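Local coordinates for protein DegT/DnrJ/EryC1/StrS aminotransferase (Brucella abortus 2308, PDB 4QGR) that binds pyridoxal 5'-phosphate and, judging by its family, probably acts as a transaminase, transferring amino groups, at residues P88-E97 and Y322-Y333; I79-S89 and V99-V109. All coordinates share one frame; numbering follows the deposited sequence.

Interaction 1 (P88-E97 and Y322-Y333). With PLP (pyridoxal-5'-phosphate), chain E.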
loop_
_atom_site.group_PDB
_atom_site.type_symbol
_atom_site.label_atom_id
_atom_site.label_comp_id
_atom_site.label_asym_id
_atom_site.label_seq_id
_atom_site.Cartn_x
_atom_site.Cartn_y
_atom_site.Cartn_z
ATOM N N PRO A 88 -3.392 22.385 -2.065
ATOM C CA PRO A 88 -2.233 23.260 -1.913
ATOM C C PRO A 88 -1.023 22.739 -2.673
ATOM O O PRO A 88 -0.933 21.559 -2.987
ATOM C CB PRO A 88 -1.955 23.219 -0.401
ATOM C CG PRO A 88 -3.043 22.416 0.210
ATOM C CD PRO A 88 -3.624 21.569 -0.860
ATOM N N SER A 89 -0.137 23.662 -3.041
ATOM C CA SER A 89 1.196 23.314 -3.529
ATOM C C SER A 89 2.181 23.162 -2.353
ATOM O O SER A 89 3.150 22.394 -2.451
ATOM C CB SER A 89 1.660 24.414 -4.487
ATOM O OG SER A 89 3.014 24.243 -4.852
ATOM N N PHE A 90 1.972 23.909 -1.265
ATOM C CA PHE A 90 2.821 23.799 -0.087
ATOM C C PHE A 90 2.334 22.670 0.812
ATOM O O PHE A 90 1.597 22.910 1.759
ATOM C CB PHE A 90 2.851 25.141 0.665
ATOM C CG PHE A 90 4.043 25.308 1.545
ATOM C CD1 PHE A 90 5.275 25.542 0.986
ATOM C CD2 PHE A 90 3.925 25.205 2.940
ATOM C CE1 PHE A 90 6.398 25.679 1.769
ATOM C CE2 PHE A 90 5.038 25.339 3.748
ATOM C CZ PHE A 90 6.278 25.570 3.163
ATOM N N THR A 91 2.686 21.438 0.442
ATOM C CA THR A 91 2.288 20.239 1.140
ATOM C C THR A 91 3.156 19.081 0.621
ATOM O O THR A 91 3.940 19.242 -0.343
ATOM C CB THR A 91 0.784 19.941 0.918
ATOM O OG1 THR A 91 0.390 18.820 1.696
ATOM C CG2 THR A 91 0.452 19.710 -0.587
ATOM N N PHE A 92 2.999 17.915 1.244
ATOM C CA PHE A 92 3.636 16.689 0.784
ATOM C C PHE A 92 3.063 16.231 -0.541
ATOM O O PHE A 92 1.871 16.425 -0.814
ATOM C CB PHE A 92 3.428 15.598 1.833
ATOM C CG PHE A 92 4.158 14.322 1.539
ATOM C CD1 PHE A 92 5.546 14.248 1.676
ATOM C CD2 PHE A 92 3.468 13.199 1.175
ATOM C CE1 PHE A 92 6.220 13.062 1.388
ATOM C CE2 PHE A 92 4.123 12.011 0.894
ATOM C CZ PHE A 92 5.500 11.934 1.030
ATOM N N ALA A 93 3.898 15.607 -1.382
ATOM C CA ALA A 93 3.496 15.268 -2.752
ATOM C C ALA A 93 2.177 14.487 -2.871
ATOM O O ALA A 93 1.457 14.637 -3.836
ATOM C CB ALA A 93 4.604 14.459 -3.416
ATOM N N ALA A 94 1.922 13.564 -1.953
ATOM C CA ALA A 94 0.724 12.734 -1.987
ATOM C C ALA A 94 -0.570 13.518 -2.230
ATOM O O ALA A 94 -1.359 13.072 -2.972
ATOM C CB ALA A 94 0.593 11.965 -0.696
ATOM N N THR A 95 -0.744 14.710 -1.612
ATOM C CA THR A 95 -1.989 15.501 -1.721
ATOM C C THR A 95 -2.370 15.741 -3.216
ATOM O O THR A 95 -3.528 15.634 -3.599
ATOM C CB THR A 95 -1.845 16.827 -0.941
ATOM O OG1 THR A 95 -1.300 16.571 0.388
ATOM C CG2 THR A 95 -3.192 17.579 -0.830
ATOM N N ALA A 96 -1.393 16.111 -4.050
ATOM C CA ALA A 96 -1.597 16.297 -5.481
ATOM C C ALA A 96 -1.449 15.029 -6.297
ATOM O O ALA A 96 -2.155 14.840 -7.267
ATOM C CB ALA A 96 -0.656 17.341 -6.038
ATOM N N GLU A 97 -0.520 14.166 -5.906
ATOM C CA GLU A 97 -0.194 13.013 -6.687
ATOM C C GLU A 97 -1.375 12.079 -6.897
ATOM O O GLU A 97 -1.552 11.567 -8.013
ATOM C CB GLU A 97 0.939 12.264 -6.011
ATOM C CG GLU A 97 1.352 10.974 -6.706
ATOM C CD GLU A 97 2.399 10.251 -5.856
ATOM O OE1 GLU A 97 2.063 9.850 -4.728
ATOM O OE2 GLU A 97 3.586 10.181 -6.308
ATOM N N TYR A 322 10.811 22.093 5.768
ATOM C CA TYR A 322 9.569 21.639 5.125
ATOM C C TYR A 322 8.893 22.912 4.549
ATOM O O TYR A 322 8.363 23.702 5.314
ATOM C CB TYR A 322 8.655 20.994 6.179
ATOM C CG TYR A 322 9.208 19.695 6.701
ATOM C CD1 TYR A 322 9.276 18.576 5.875
ATOM C CD2 TYR A 322 9.655 19.576 8.017
ATOM C CE1 TYR A 322 9.834 17.391 6.335
ATOM C CE2 TYR A 322 10.175 18.393 8.493
ATOM C CZ TYR A 322 10.233 17.297 7.665
ATOM O OH TYR A 322 10.746 16.093 8.161
ATOM N N TYR A 323 8.882 23.150 3.231
ATOM C CA TYR A 323 9.285 22.229 2.181
ATOM C C TYR A 323 10.234 22.977 1.282
ATOM O O TYR A 323 10.102 24.197 1.077
ATOM C CB TYR A 323 8.071 21.777 1.357
ATOM C CG TYR A 323 7.142 20.927 2.161
ATOM C CD1 TYR A 323 7.328 19.571 2.236
ATOM C CD2 TYR A 323 6.068 21.492 2.857
ATOM C CE1 TYR A 323 6.510 18.780 3.021
ATOM C CE2 TYR A 323 5.247 20.712 3.636
ATOM C CZ TYR A 323 5.461 19.358 3.693
ATOM O OH TYR A 323 4.672 18.534 4.465
ATOM N N VAL A 324 11.199 22.250 0.749
ATOM C CA VAL A 324 12.222 22.853 -0.054
ATOM C C VAL A 324 11.704 23.306 -1.416
ATOM O O VAL A 324 12.153 24.342 -1.912
ATOM C CB VAL A 324 13.420 21.878 -0.206
ATOM C CG1 VAL A 324 14.414 22.374 -1.216
ATOM C CG2 VAL A 324 14.107 21.731 1.153
ATOM N N LYS A 325 10.817 22.514 -2.002
ATOM C CA LYS A 325 10.283 22.768 -3.339
ATOM C C LYS A 325 8.783 22.536 -3.272
ATOM O O LYS A 325 8.360 21.412 -3.056
ATOM C CB LYS A 325 10.935 21.824 -4.373
ATOM C CG LYS A 325 11.457 22.543 -5.573
ATOM C CD LYS A 325 12.192 21.642 -6.546
ATOM C CE LYS A 325 11.801 22.006 -7.973
ATOM N NZ LYS A 325 13.003 22.041 -8.843
ATOM N N PRO A 326 7.979 23.607 -3.400
ATOM C CA PRO A 326 6.511 23.371 -3.466
ATOM C C PRO A 326 6.143 22.550 -4.688
ATOM O O PRO A 326 6.857 22.538 -5.672
ATOM C CB PRO A 326 5.931 24.779 -3.515
ATOM C CG PRO A 326 6.990 25.588 -4.180
ATOM C CD PRO A 326 8.318 25.009 -3.680
ATOM N N LEU A 327 5.036 21.845 -4.611
ATOM C CA LEU A 327 4.662 20.914 -5.624
ATOM C C LEU A 327 4.581 21.509 -7.010
ATOM O O LEU A 327 4.985 20.852 -7.971
ATOM C CB LEU A 327 3.327 20.231 -5.252
ATOM C CG LEU A 327 3.393 19.419 -3.954
ATOM C CD1 LEU A 327 2.107 18.582 -3.825
ATOM C CD2 LEU A 327 4.605 18.480 -3.840
ATOM N N HIS A 328 4.067 22.725 -7.125
ATOM C CA HIS A 328 3.833 23.281 -8.443
ATOM C C HIS A 328 5.138 23.549 -9.185
ATOM O O HIS A 328 5.109 23.791 -10.395
ATOM C CB HIS A 328 2.988 24.547 -8.403
ATOM C CG HIS A 328 3.713 25.761 -7.926
ATOM N ND1 HIS A 328 4.067 25.949 -6.607
ATOM C CD2 HIS A 328 4.148 26.856 -8.589
ATOM C CE1 HIS A 328 4.663 27.116 -6.472
ATOM N NE2 HIS A 328 4.722 27.688 -7.659
ATOM N N LEU A 329 6.249 23.545 -8.470
ATOM C CA LEU A 329 7.545 23.732 -9.114
ATOM C C LEU A 329 8.264 22.427 -9.373
ATOM O O LEU A 329 9.330 22.435 -10.000
ATOM C CB LEU A 329 8.426 24.673 -8.303
ATOM C CG LEU A 329 7.883 26.084 -8.156
ATOM C CD1 LEU A 329 8.829 26.805 -7.212
ATOM C CD2 LEU A 329 7.663 26.844 -9.452
ATOM N N GLN A 330 7.718 21.301 -8.913
ATOM C CA GLN A 330 8.396 20.026 -9.133
ATOM C C GLN A 330 8.036 19.510 -10.495
ATOM O O GLN A 330 6.936 19.758 -10.994
ATOM C CB GLN A 330 8.050 18.987 -8.060
ATOM C CG GLN A 330 8.536 19.413 -6.669
ATOM C CD GLN A 330 8.359 18.352 -5.622
ATOM O OE1 GLN A 330 8.394 17.159 -5.917
ATOM N NE2 GLN A 330 8.129 18.783 -4.369
ATOM N N THR A 331 8.968 18.778 -11.083
ATOM C CA THR A 331 8.858 18.278 -12.448
ATOM C C THR A 331 7.569 17.563 -12.733
ATOM O O THR A 331 6.954 17.767 -13.797
ATOM C CB THR A 331 10.089 17.372 -12.808
ATOM O OG1 THR A 331 11.300 18.131 -12.665
ATOM C CG2 THR A 331 10.026 16.812 -14.205
ATOM N N ALA A 332 7.162 16.683 -11.844
ATOM C CA ALA A 332 5.972 15.880 -12.127
ATOM C C ALA A 332 4.694 16.697 -12.200
ATOM O O ALA A 332 3.741 16.233 -12.796
ATOM C CB ALA A 332 5.788 14.818 -11.079
ATOM N N TYR A 333 4.641 17.859 -11.557
ATOM C CA TYR A 333 3.353 18.604 -11.428
ATOM C C TYR A 333 3.344 20.008 -12.001
ATOM O O TYR A 333 2.326 20.690 -11.918
ATOM C CB TYR A 333 2.905 18.683 -9.914
ATOM C CG TYR A 333 3.296 17.458 -9.110
ATOM C CD1 TYR A 333 2.595 16.252 -9.174
ATOM C CD2 TYR A 333 4.376 17.506 -8.269
ATOM C CE1 TYR A 333 3.027 15.118 -8.434
ATOM C CE2 TYR A 333 4.806 16.399 -7.552
ATOM C CZ TYR A 333 4.156 15.210 -7.631
ATOM O OH TYR A 333 4.713 14.159 -6.884
HETATM N N1 PLP E . -0.442 14.057 3.253
HETATM C C2 PLP E . 0.411 14.794 3.987
HETATM C C2A PLP E . 0.117 16.232 4.340
HETATM C C3 PLP E . 1.626 14.128 4.532
HETATM O O3 PLP E . 2.445 14.835 5.302
HETATM C C4 PLP E . 1.910 12.729 4.113
HETATM C C4A PLP E . 3.010 11.854 4.575
HETATM O O4A PLP E . 3.411 11.862 5.722
HETATM C C5 PLP E . 0.894 12.057 3.293
HETATM C C6 PLP E . -0.241 12.775 2.905
HETATM C C5A PLP E . 1.088 10.625 2.845
HETATM O O4P PLP E . 1.046 9.702 3.942
HETATM P P PLP E . 1.912 8.347 3.901
HETATM O O1P PLP E . 1.377 7.447 5.011
HETATM O O2P PLP E . 1.821 7.776 2.509
HETATM O O3P PLP E . 3.315 8.875 4.246
HETATM O O HOH W 1 6.426 19.917 -1.154
HETATM O O HOH W 2 4.372 11.987 -8.051
#
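Ser89 and Leu327 bring the two backbones within 4.7 Å, CA to CA, where the loop after strand 83-88 meets the 3-10 turn 327-329, and Leu327 N donates to Ser89 O at 2.9 Å, nearly straight at 171°. Ser89 OG, turned anti to its own N (chi1 172°), reaches the start of that turn: His328 N donates to it at 2.9 Å, and it is hydrogen-bonded to His328 ND1 at 2.7 Å, in the plane of the imidazole. The far nitrogen of that ring bonds Glu347, fixing it from both ends. Leu327 points its branches at segment 88-97, CD1 against Ala96 CB and CD2 3.6 Å from Ala93 CA. Phe90, at the centre of an inverse gamma turn, receives the edge of Tyr323 over the middle of one ring face, a T-shaped pair with planes at 85°. The Tyr323 ring in turn lays one face over the backbone carbon of Thr91, and its hydroxyl bonds the cofactor-binding Gln173. A water donates to both Thr91 O and Lys325 O, bridging the two segments. Tyr333 OH sits 3.5 Å from Ala93 CB and bonds Asn236 of the second subunit, while Glu97 bonds His227 and Gly240 of that subunit. On the cofactor side, Phe92 CD2 stands 3.4 Å from PLP C4, and Thr91 OG1 donates to Thr95 OG1. An aromatic residue against the pyridine ring, on the loop between a central strand and the helix that follows it, is characteristic of the pyridoxal phosphate site of fold-type I aminotransferases.

Interaction 2 (I79-S89 and V99-V109)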
loop_
_atom_site.group_PDB
_atom_site.type_symbol
_atom_site.label_atom_id
_atom_site.label_comp_id
_atom_site.label_asym_id
_atom_site.label_seq_id
_atom_site.Cartn_x
_atom_site.Cartn_y
_atom_site.Cartn_z
ATOM N N ILE A 79 -14.047 10.252 -9.361
ATOM C CA ILE A 79 -13.256 11.393 -9.817
ATOM C C ILE A 79 -12.084 10.923 -10.640
ATOM O O ILE A 79 -11.363 10.003 -10.247
ATOM C CB ILE A 79 -12.786 12.263 -8.622
ATOM C CG1 ILE A 79 -13.996 12.907 -7.991
ATOM C CG2 ILE A 79 -11.763 13.314 -9.074
ATOM C CD1 ILE A 79 -13.737 13.564 -6.665
ATOM N N GLY A 80 -11.876 11.536 -11.800
ATOM C CA GLY A 80 -10.958 10.972 -12.758
ATOM C C GLY A 80 -10.795 11.879 -13.964
ATOM O O GLY A 80 -10.826 13.080 -13.827
ATOM N N PRO A 81 -10.618 11.303 -15.151
ATOM C CA PRO A 81 -10.396 12.138 -16.337
ATOM C C PRO A 81 -11.523 13.155 -16.551
ATOM O O PRO A 81 -12.728 12.834 -16.419
ATOM C CB PRO A 81 -10.308 11.100 -17.472
ATOM C CG PRO A 81 -9.862 9.835 -16.816
ATOM C CD PRO A 81 -10.431 9.871 -15.441
ATOM N N GLY A 82 -11.128 14.393 -16.809
ATOM C CA GLY A 82 -12.107 15.469 -17.009
ATOM C C GLY A 82 -12.402 16.291 -15.766
ATOM O O GLY A 82 -13.205 17.210 -15.822
ATOM N N HIS A 83 -11.767 15.945 -14.652
ATOM C CA HIS A 83 -12.124 16.500 -13.365
ATOM C C HIS A 83 -10.980 17.253 -12.708
ATOM O O HIS A 83 -9.802 16.856 -12.834
ATOM C CB HIS A 83 -12.607 15.408 -12.420
ATOM C CG HIS A 83 -13.793 14.670 -12.927
ATOM N ND1 HIS A 83 -14.059 13.366 -12.587
ATOM C CD2 HIS A 83 -14.757 15.033 -13.815
ATOM C CE1 HIS A 83 -15.163 12.967 -13.197
ATOM N NE2 HIS A 83 -15.601 13.963 -13.952
ATOM N N ALA A 84 -11.343 18.350 -12.036
ATOM C CA ALA A 84 -10.392 19.181 -11.308
ATOM C C ALA A 84 -10.515 18.980 -9.793
ATOM O O ALA A 84 -11.633 18.925 -9.245
ATOM C CB ALA A 84 -10.596 20.631 -11.638
ATOM N N VAL A 85 -9.378 18.882 -9.129
ATOM C CA VAL A 85 -9.330 18.786 -7.639
ATOM C C VAL A 85 -8.368 19.860 -7.127
ATOM O O VAL A 85 -7.199 19.974 -7.589
ATOM C CB VAL A 85 -8.890 17.395 -7.149
ATOM C CG1 VAL A 85 -8.798 17.349 -5.630
ATOM C CG2 VAL A 85 -9.771 16.274 -7.685
ATOM N N PHE A 86 -8.848 20.691 -6.203
ATOM C CA PHE A 86 -8.116 21.884 -5.723
ATOM C C PHE A 86 -7.323 21.532 -4.486
ATOM O O PHE A 86 -7.901 21.003 -3.529
ATOM C CB PHE A 86 -9.128 23.042 -5.469
ATOM C CG PHE A 86 -9.878 23.390 -6.707
ATOM C CD1 PHE A 86 -11.001 22.633 -7.082
ATOM C CD2 PHE A 86 -9.358 24.298 -7.608
ATOM C CE1 PHE A 86 -11.647 22.857 -8.244
ATOM C CE2 PHE A 86 -10.020 24.557 -8.788
ATOM C CZ PHE A 86 -11.151 23.836 -9.130
ATOM N N VAL A 87 -6.006 21.755 -4.553
ATOM C CA VAL A 87 -5.041 21.313 -3.522
ATOM C C VAL A 87 -4.001 22.396 -3.273
ATOM O O VAL A 87 -3.737 23.255 -4.155
ATOM C CB VAL A 87 -4.351 19.970 -3.925
ATOM C CG1 VAL A 87 -5.410 18.946 -4.284
ATOM C CG2 VAL A 87 -3.422 20.134 -5.121
ATOM N N PRO A 88 -3.392 22.385 -2.065
ATOM C CA PRO A 88 -2.233 23.260 -1.913
ATOM C C PRO A 88 -1.023 22.739 -2.673
ATOM O O PRO A 88 -0.933 21.559 -2.987
ATOM C CB PRO A 88 -1.955 23.219 -0.401
ATOM C CG PRO A 88 -3.043 22.416 0.210
ATOM C CD PRO A 88 -3.624 21.569 -0.860
ATOM N N SER A 89 -0.137 23.662 -3.041
ATOM C CA SER A 89 1.196 23.314 -3.529
ATOM C C SER A 89 2.181 23.162 -2.353
ATOM O O SER A 89 3.150 22.394 -2.451
ATOM C CB SER A 89 1.660 24.414 -4.487
ATOM O OG SER A 89 3.014 24.243 -4.852
ATOM N N VAL A 99 -4.438 12.751 -7.148
ATOM C CA VAL A 99 -5.349 13.355 -8.104
ATOM C C VAL A 99 -4.941 12.977 -9.540
ATOM O O VAL A 99 -5.758 12.489 -10.312
ATOM C CB VAL A 99 -5.414 14.885 -7.898
ATOM C CG1 VAL A 99 -6.264 15.555 -8.980
ATOM C CG2 VAL A 99 -5.905 15.247 -6.530
ATOM N N ALA A 100 -3.652 13.151 -9.875
ATOM C CA ALA A 100 -3.087 12.665 -11.133
ATOM C C ALA A 100 -3.186 11.170 -11.346
ATOM O O ALA A 100 -3.489 10.688 -12.459
ATOM C CB ALA A 100 -1.641 13.130 -11.245
ATOM N N LEU A 101 -2.904 10.417 -10.302
ATOM C CA LEU A 101 -2.977 8.968 -10.358
ATOM C C LEU A 101 -4.333 8.488 -10.828
ATOM O O LEU A 101 -4.393 7.627 -11.718
ATOM C CB LEU A 101 -2.629 8.366 -9.009
ATOM C CG LEU A 101 -2.439 6.857 -9.050
ATOM C CD1 LEU A 101 -1.089 6.539 -9.658
ATOM C CD2 LEU A 101 -2.498 6.279 -7.643
ATOM N N VAL A 102 -5.417 9.085 -10.311
ATOM C CA VAL A 102 -6.780 8.695 -10.766
ATOM C C VAL A 102 -7.202 9.292 -12.111
ATOM O O VAL A 102 -8.311 9.024 -12.592
ATOM C CB VAL A 102 -7.876 8.927 -9.714
ATOM C CG1 VAL A 102 -7.564 8.132 -8.451
ATOM C CG2 VAL A 102 -8.119 10.414 -9.404
ATOM N N GLY A 103 -6.350 10.122 -12.697
ATOM C CA GLY A 103 -6.565 10.652 -14.027
ATOM C C GLY A 103 -7.181 12.044 -14.050
ATOM O O GLY A 103 -7.390 12.588 -15.139
ATOM N N ALA A 104 -7.454 12.617 -12.878
ATOM C CA ALA A 104 -7.944 13.987 -12.715
ATOM C C ALA A 104 -6.751 14.925 -12.735
ATOM O O ALA A 104 -5.609 14.474 -12.875
ATOM C CB ALA A 104 -8.757 14.131 -11.426
ATOM N N GLU A 105 -6.998 16.232 -12.649
ATOM C CA GLU A 105 -5.914 17.214 -12.606
ATOM C C GLU A 105 -5.971 17.974 -11.312
ATOM O O GLU A 105 -7.019 18.438 -10.918
ATOM C CB GLU A 105 -5.979 18.246 -13.730
ATOM C CG GLU A 105 -5.844 17.688 -15.119
ATOM C CD GLU A 105 -5.553 18.764 -16.142
ATOM O OE1 GLU A 105 -5.244 19.928 -15.790
ATOM O OE2 GLU A 105 -5.674 18.466 -17.327
ATOM N N PRO A 106 -4.852 18.067 -10.622
ATOM C CA PRO A 106 -4.794 19.013 -9.524
ATOM C C PRO A 106 -4.764 20.440 -10.031
ATOM O O PRO A 106 -4.280 20.725 -11.153
ATOM C CB PRO A 106 -3.489 18.655 -8.809
ATOM C CG PRO A 106 -2.619 18.097 -9.899
ATOM C CD PRO A 106 -3.567 17.388 -10.854
ATOM N N VAL A 107 -5.387 21.328 -9.270
ATOM C CA VAL A 107 -5.279 22.764 -9.516
ATOM C C VAL A 107 -4.712 23.348 -8.239
ATOM O O VAL A 107 -5.308 23.186 -7.158
ATOM C CB VAL A 107 -6.641 23.423 -9.856
ATOM C CG1 VAL A 107 -6.437 24.912 -10.066
ATOM C CG2 VAL A 107 -7.310 22.727 -11.030
ATOM N N PHE A 108 -3.548 23.988 -8.330
ATOM C CA PHE A 108 -2.823 24.457 -7.148
ATOM C C PHE A 108 -3.220 25.813 -6.580
ATOM O O PHE A 108 -3.369 26.767 -7.303
ATOM C CB PHE A 108 -1.314 24.474 -7.415
ATOM C CG PHE A 108 -0.704 23.106 -7.588
ATOM C CD1 PHE A 108 -0.594 22.235 -6.521
ATOM C CD2 PHE A 108 -0.140 22.747 -8.804
ATOM C CE1 PHE A 108 -0.021 20.986 -6.672
ATOM C CE2 PHE A 108 0.470 21.517 -8.955
ATOM C CZ PHE A 108 0.529 20.633 -7.872
ATOM N N VAL A 109 -3.451 25.864 -5.270
ATOM C CA VAL A 109 -3.886 27.056 -4.584
ATOM C C VAL A 109 -2.798 27.449 -3.599
ATOM O O VAL A 109 -2.157 26.588 -3.009
ATOM C CB VAL A 109 -5.219 26.788 -3.854
ATOM C CG1 VAL A 109 -5.721 28.089 -3.192
ATOM C CG2 VAL A 109 -6.209 26.228 -4.843
HETATM O O HOH W 3 -8.343 14.961 -16.270
HETATM O O HOH W 4 0.126 26.073 -1.685
#
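Val85 turns CG1 anti to its backbone N (chi1 178°) and Val99 does the same with its own CG1 (chi1 175°), which sets their branches against each other, Val85 CG1 to Val99 CG2 at 3.7 Å. This pins the last turn of helix 94-101 to strand 83-88 in a beta-alpha-beta unit, whose second strand, 105-109, lies parallel beside the first. Five backbone hydrogen bonds zip the strands: Glu105 N, Val107 N and Val109 N donate to His83 O, Val85 O and Val87 O, while Val85 N and Val87 N donate to Glu105 O and Val107 O. The axes of the two short strands are inclined at 38°, consistent with a twisted parallel sheet. On the sheet face bearing Ala84 and Phe86, Val107 lies alongside Phe86 and points the same way, its CB 3.6 Å from Phe86 CD2; helix 120-133 covers that phenyl ring through Leu123, Ile127 and Thr130. On the opposite face, which bears Val85 and Val87, Val87 CG2 meets both Pro106 CB and, at 3.8 Å, Phe108 CD1. The Phe108 ring also touches Ser89 CB and takes Pro88 O at its edge, in plane, 3.6 Å from CD1; that buried carbonyl has no hydrogen-bonding partner. Glu105 directs its carboxylate away from the strand pair to a salt bridge with Arg135. Just before Glu105, a Schellman motif ends helix 94-101 at Gly103, facing the type II turn from Gly80 to His83. Here Gly80 O touches Ala104 CA, and one water accepts from Gly82 N at 2.9 Å and donates to Gly103 O at 2.8 Å.

How the interactions relate
From the N terminus, the chain runs through 79-89, along helix 94-101 and back into 99-109, so interaction 2 closes a short local loop of one beta-alpha-beta unit. Interaction 1 starts inside that loop, at 88-97, and closes only after more than two hundred further residues, at 322-333. The segments therefore alternate and the two loops cross, sharing Pro88 and Ser89 as well as helix 94-101. Phe108 joins them in space: its ring packs against Leu327, His328, Tyr333 and Ala96. Together they tie two neighbouring strands of the central sheet to the late loop, the cofactor pocket and the second subunit.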